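Local coordinates for protein glucose-1-phosphate thymidylyltransferase (Bacillus anthracis, PDB 4ECM) that catalyses the transfer of a thymidylyl group from dTTP to glucose-1-phosphate, giving dTDP-glucose and pyrophosphate, in the dTDP-L-rhamnose pathway, at residues Lys154-Val160 and Ser189-Ile195. Numbering follows the deposited sequence.
Sequences KVLLQSV and SYAVTGI. With DAU (2'deoxy-thymidine-5'-diphospho-alpha-D-glucose), chain B.
L157 CD1 lies obliquely to the Y190 ring, 4.3 Å from Y190 CB, and water 2 sits over the centre of one ring face. That water also touches S189 OG and, in one of the two conformers of S159, S159 OG, so the bridge between the serines is doubtful. Beside Y190 on the same face of the sheet, L157 CD2 packs on V192 CG2 (3.7 Å), while V192 CG1, held opposite the backbone N by chi1 of 179°, reaches V155 instead; one valine thus spans two residues of the facing strand.

The backbones run antiparallel. Q158 and A191 are the hydrogen-bonded pair, Q158 N bonding A191 O and A191 N bonding Q158 O (2.8 Å). V160 N to S189 O adds another bond. At L156 O two donors from one residue converge: T193 N, and T193 OG1 (2.7 Å), which approaches from above the carbonyl plane. With chi1 at 66° the hydroxyl falls between backbone N and carbonyl carbon, and CG2 is left to lie against Q158 CG. At the corner at G194, water 1 accepts from L156 N and has T193 O and I195 O both within reach, bridging the break in strand 190-198; beyond it the backbones of K154 and L197 are hydrogen-bonded. L156 CD1 still reaches I195 CG2 at 3.8 Å.

The pairing backs the sugar site: O4 of the dTDP-glucose donates to V192 O (2.7 Å), and the G194 N-H is taken by N133. Strand 232-236 runs parallel along the other edge of 153-159, where K154 NZ bonds T233 and N235, besides its salt bridge to E145 of helix 140-147. Strand 167-172, antiparallel to 190-198 in the same curled sheet, brings A169 and I171 against L157, I171 against Y190 and A169 against V192; W241 packs against Q158, V160, T193 and I195.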
ATOM      1  N   LYS A 154     -32.941  18.924  -5.016  1.00 22.29           N
ATOM      2  CA  LYS A 154     -33.166  18.688  -6.426  1.00 22.78           C
ATOM      3  C   LYS A 154     -32.549  17.346  -6.813  1.00 21.56           C
ATOM      4  O   LYS A 154     -31.445  17.006  -6.380  1.00 19.77           O
ATOM      5  CB  LYS A 154     -32.549  19.817  -7.271  1.00 22.79           C
ATOM      6  CG  LYS A 154     -32.654  19.613  -8.792  1.00 23.53           C
ATOM      7  CD  LYS A 154     -32.027  20.763  -9.596  1.00 19.90           C
ATOM      8  CE  LYS A 154     -32.810  22.100  -9.491  1.00 23.04           C
ATOM      9  NZ  LYS A 154     -34.196  22.088 -10.049  1.00 18.23           N
ATOM     10  N   VAL A 155     -33.286  16.589  -7.612  1.00 21.34           N
ATOM     11  CA  VAL A 155     -32.846  15.295  -8.120  1.00 21.40           C
ATOM     12  C   VAL A 155     -32.867  15.382  -9.637  1.00 22.25           C
ATOM     13  O   VAL A 155     -33.627  16.194 -10.215  1.00 22.01           O
ATOM     14  CB  VAL A 155     -33.729  14.124  -7.612  1.00 21.84           C
ATOM     15  CG1 VAL A 155     -33.563  13.964  -6.104  1.00 21.16           C
ATOM     16  CG2 VAL A 155     -35.207  14.330  -7.985  1.00 22.26           C
ATOM     17  N   LEU A 156     -32.008  14.584 -10.272  1.00 21.50           N
ATOM     18  CA  LEU A 156     -31.866  14.560 -11.725  1.00 21.78           C
ATOM     19  C   LEU A 156     -32.306  13.191 -12.215  1.00 22.55           C
ATOM     20  O   LEU A 156     -31.829  12.167 -11.716  1.00 21.93           O
ATOM     21  CB  LEU A 156     -30.420  14.833 -12.126  1.00 21.47           C
ATOM     22  CG  LEU A 156     -29.813  16.125 -11.562  1.00 26.19           C
ATOM     23  CD1 LEU A 156     -28.385  16.357 -12.118  1.00 23.68           C
ATOM     24  CD2 LEU A 156     -30.709  17.337 -11.837  1.00 23.92           C
ATOM     25  N   LEU A 157     -33.202  13.181 -13.200  1.00 23.73           N
ATOM     26  CA  LEU A 157     -33.817  11.948 -13.694  1.00 24.03           C
ATOM     27  C   LEU A 157     -33.338  11.504 -15.070  1.00 24.52           C
ATOM     28  O   LEU A 157     -32.972  12.324 -15.921  1.00 25.48           O
ATOM     29  CB  LEU A 157     -35.341  12.107 -13.766  1.00 24.09           C
ATOM     30  CG  LEU A 157     -36.072  12.631 -12.520  1.00 26.57           C
ATOM     31  CD1 LEU A 157     -37.591  12.676 -12.783  1.00 25.19           C
ATOM     32  CD2 LEU A 157     -35.737  11.786 -11.301  1.00 22.48           C
ATOM     33  N   GLN A 158     -33.347  10.187 -15.259  1.00 23.61           N
ATOM     34  CA  GLN A 158     -33.019   9.565 -16.527  1.00 24.38           C
ATOM     35  C   GLN A 158     -34.012   8.480 -16.833  1.00 23.68           C
ATOM     36  O   GLN A 158     -34.254   7.608 -16.008  1.00 23.71           O
ATOM     37  CB  GLN A 158     -31.642   8.923 -16.501  1.00 25.03           C
ATOM     38  CG  GLN A 158     -30.552   9.825 -16.964  1.00 33.85           C
ATOM     39  CD  GLN A 158     -30.523   9.995 -18.490  1.00 35.64           C
ATOM     40  OE1 GLN A 158     -30.032  10.985 -18.990  1.00 43.29           O
ATOM     41  NE2 GLN A 158     -31.022   9.022 -19.204  1.00 40.88           N
ATOM     42  N   SER A 159     -34.585   8.535 -18.029  0.50 24.62           N
ATOM     43  CA  SER A 159     -35.504   7.505 -18.480  0.50 25.42           C
ATOM     44  C   SER A 159     -34.629   6.318 -18.852  0.50 25.09           C
ATOM     45  O   SER A 159     -33.669   6.477 -19.597  0.50 26.76           O
ATOM     46  CB  SER A 159     -36.310   7.984 -19.679  0.50 24.93           C
ATOM     47  OG  SER A 159     -37.243   6.990 -20.066  0.50 29.95           O
ATOM     48  N   VAL A 160     -34.923   5.150 -18.292  1.00 25.09           N
ATOM     49  CA  VAL A 160     -34.121   3.948 -18.544  1.00 25.43           C
ATOM     50  C   VAL A 160     -34.949   2.726 -18.911  1.00 27.50           C
ATOM     51  O   VAL A 160     -36.157   2.674 -18.656  1.00 26.32           O
ATOM     52  CB  VAL A 160     -33.256   3.579 -17.297  1.00 26.94           C
ATOM     53  CG1 VAL A 160     -32.267   4.728 -16.934  1.00 26.15           C
ATOM     54  CG2 VAL A 160     -34.133   3.233 -16.097  1.00 22.44           C
ATOM     55  N   SER A 189     -40.453   4.656 -15.817  1.00 25.08           N
ATOM     56  CA  SER A 189     -39.077   4.341 -16.191  1.00 27.13           C
ATOM     57  C   SER A 189     -38.115   5.505 -15.848  1.00 26.03           C
ATOM     58  O   SER A 189     -36.979   5.552 -16.341  1.00 25.07           O
ATOM     59  CB  SER A 189     -38.987   3.959 -17.670  1.00 27.82           C
ATOM     60  OG  SER A 189     -39.393   5.023 -18.484  1.00 32.84           O
ATOM     61  N   TYR A 190     -38.564   6.419 -14.988  1.00 24.99           N
ATOM     62  CA  TYR A 190     -37.724   7.539 -14.556  1.00 25.02           C
ATOM     63  C   TYR A 190     -36.813   7.161 -13.394  1.00 24.11           C
ATOM     64  O   TYR A 190     -37.254   7.136 -12.256  1.00 25.37           O
ATOM     65  CB  TYR A 190     -38.571   8.722 -14.101  1.00 24.78           C
ATOM     66  CG  TYR A 190     -39.381   9.401 -15.188  1.00 27.03           C
ATOM     67  CD1 TYR A 190     -38.768  10.181 -16.175  1.00 29.97           C
ATOM     68  CD2 TYR A 190     -40.771   9.319 -15.187  1.00 32.93           C
ATOM     69  CE1 TYR A 190     -39.539  10.832 -17.172  1.00 33.65           C
ATOM     70  CE2 TYR A 190     -41.543   9.961 -16.162  1.00 34.87           C
ATOM     71  CZ  TYR A 190     -40.934  10.711 -17.150  1.00 36.68           C
ATOM     72  OH  TYR A 190     -41.748  11.341 -18.091  1.00 37.46           O
ATOM     73  N   ALA A 191     -35.548   6.864 -13.682  1.00 22.74           N
ATOM     74  CA  ALA A 191     -34.584   6.544 -12.643  1.00 21.63           C
ATOM     75  C   ALA A 191     -34.091   7.817 -11.983  1.00 21.09           C
ATOM     76  O   ALA A 191     -33.792   8.796 -12.666  1.00 20.63           O
ATOM     77  CB  ALA A 191     -33.389   5.775 -13.233  1.00 20.76           C
ATOM     78  N   VAL A 192     -34.019   7.814 -10.652  1.00 21.99           N
ATOM     79  CA  VAL A 192     -33.480   8.951  -9.906  1.00 20.36           C
ATOM     80  C   VAL A 192     -31.977   8.676  -9.820  1.00 20.73           C
ATOM     81  O   VAL A 192     -31.525   7.790  -9.081  1.00 20.63           O
ATOM     82  CB  VAL A 192     -34.126   9.096  -8.507  1.00 21.31           C
ATOM     83  CG1 VAL A 192     -33.521  10.280  -7.737  1.00 18.28           C
ATOM     84  CG2 VAL A 192     -35.624   9.276  -8.631  1.00 18.94           C
ATOM     85  N   THR A 193     -31.212   9.424 -10.602  1.00 20.42           N
ATOM     86  CA  THR A 193     -29.776   9.223 -10.685  1.00 20.70           C
ATOM     87  C   THR A 193     -29.072   9.575  -9.397  1.00 21.21           C
ATOM     88  O   THR A 193     -29.646  10.221  -8.523  1.00 19.10           O
ATOM     89  CB  THR A 193     -29.146  10.087 -11.771  1.00 20.95           C
ATOM     90  OG1 THR A 193     -29.275  11.465 -11.410  1.00 22.09           O
ATOM     91  CG2 THR A 193     -29.809   9.829 -13.112  1.00 20.56           C
ATOM     92  N   GLY A 194     -27.800   9.168  -9.320  1.00 20.80           N
ATOM     93  CA  GLY A 194     -26.958   9.413  -8.168  1.00 20.08           C
ATOM     94  C   GLY A 194     -26.261  10.767  -8.154  1.00 20.66           C
ATOM     95  O   GLY A 194     -25.074  10.854  -7.808  1.00 20.98           O
ATOM     96  N   ILE A 195     -26.986  11.814  -8.546  1.00 20.12           N
ATOM     97  CA  ILE A 195     -26.480  13.178  -8.505  1.00 20.59           C
ATOM     98  C   ILE A 195     -27.539  13.933  -7.749  1.00 21.15           C
ATOM     99  O   ILE A 195     -28.648  14.104  -8.252  1.00 23.09           O
ATOM    100  CB  ILE A 195     -26.294  13.828  -9.880  1.00 21.34           C
ATOM    101  CG1 ILE A 195     -25.364  13.004 -10.781  1.00 22.50           C
ATOM    102  CG2 ILE A 195     -25.704  15.244  -9.706  1.00 19.56           C
ATOM    103  CD1 ILE A 195     -25.962  11.746 -11.329  1.00 28.33           C
TER
HETATM  104  O6  DAU B 301     -26.891   4.627  -9.541  1.00 29.54           O
HETATM  105  C6  DAU B 301     -28.110   5.279  -9.180  1.00 29.79           C
HETATM  106  C5  DAU B 301     -28.740   4.565  -7.992  1.00 29.00           C
HETATM  107  O5  DAU B 301     -27.772   4.542  -6.947  1.00 28.07           O
HETATM  108  C4  DAU B 301     -30.025   5.259  -7.529  1.00 28.91           C
HETATM  109  O4  DAU B 301     -31.023   5.207  -8.541  1.00 24.77           O
HETATM  110  C3  DAU B 301     -30.592   4.635  -6.256  1.00 26.95           C
HETATM  111  O3  DAU B 301     -31.722   5.419  -5.818  1.00 23.48           O
HETATM  112  C2  DAU B 301     -29.485   4.618  -5.195  1.00 27.75           C
HETATM  113  O2  DAU B 301     -29.924   3.942  -4.002  1.00 27.92           O
HETATM  114  C1  DAU B 301     -28.224   3.947  -5.725  1.00 28.85           C
HETATM  115  O1  DAU B 301     -28.487   2.563  -5.928  1.00 31.50           O
HETATM  116  P2  DAU B 301     -27.282   1.488  -5.950  1.00 34.76           P
HETATM  117  O3P DAU B 301     -26.530   1.554  -7.258  1.00 38.83           O
HETATM  118  O4P DAU B 301     -27.858   0.190  -5.457  1.00 29.34           O
HETATM  119  OPP DAU B 301     -26.277   2.085  -4.832  1.00 38.28           O
HETATM  120  P   DAU B 301     -24.876   1.380  -4.477  1.00 39.92           P
HETATM  121  O1P DAU B 301     -24.325   0.721  -5.718  1.00 46.25           O
HETATM  122  O2P DAU B 301     -25.059   0.602  -3.225  1.00 42.20           O
HETATM  123  O5' DAU B 301     -23.923   2.643  -4.165  1.00 43.44           O
HETATM  124  C5' DAU B 301     -23.518   3.482  -5.228  1.00 40.53           C
HETATM  125  C4' DAU B 301     -22.316   4.368  -4.903  1.00 38.69           C
HETATM  126  O4' DAU B 301     -22.358   4.956  -3.604  1.00 32.54           O
HETATM  127  C3' DAU B 301     -20.992   3.649  -5.042  1.00 37.76           C
HETATM  128  O3' DAU B 301     -20.218   4.446  -5.943  1.00 43.53           O
HETATM  129  C2' DAU B 301     -20.375   3.641  -3.665  1.00 37.01           C
HETATM  130  C1' DAU B 301     -21.161   4.695  -2.898  1.00 33.84           C
HETATM  131  N11 DAU B 301     -21.638   4.301  -1.561  1.00 32.61           N
HETATM  132  C61 DAU B 301     -22.481   3.164  -1.460  1.00 32.98           C
HETATM  133  C51 DAU B 301     -22.687   2.545  -0.244  1.00 36.09           C
HETATM  134  C5A DAU B 301     -23.674   1.402  -0.132  1.00 34.46           C
HETATM  135  C21 DAU B 301     -20.854   4.647  -0.445  1.00 29.24           C
HETATM  136  O21 DAU B 301     -19.999   5.674  -0.564  1.00 28.98           O
HETATM  137  N31 DAU B 301     -21.033   4.064   0.766  1.00 35.32           N
HETATM  138  C41 DAU B 301     -21.903   3.032   0.919  1.00 35.39           C
HETATM  139  O41 DAU B 301     -22.055   2.448   2.129  1.00 43.28           O
HETATM  140  O   HOH W   1     -30.839  12.602  -8.461  1.00 14.14           O
HETATM  141  O   HOH W   2     -39.391   7.745 -18.158  1.00 38.47           O
HETATM  142  O   HOH W   3     -37.437   4.740 -21.037  1.00 39.62           O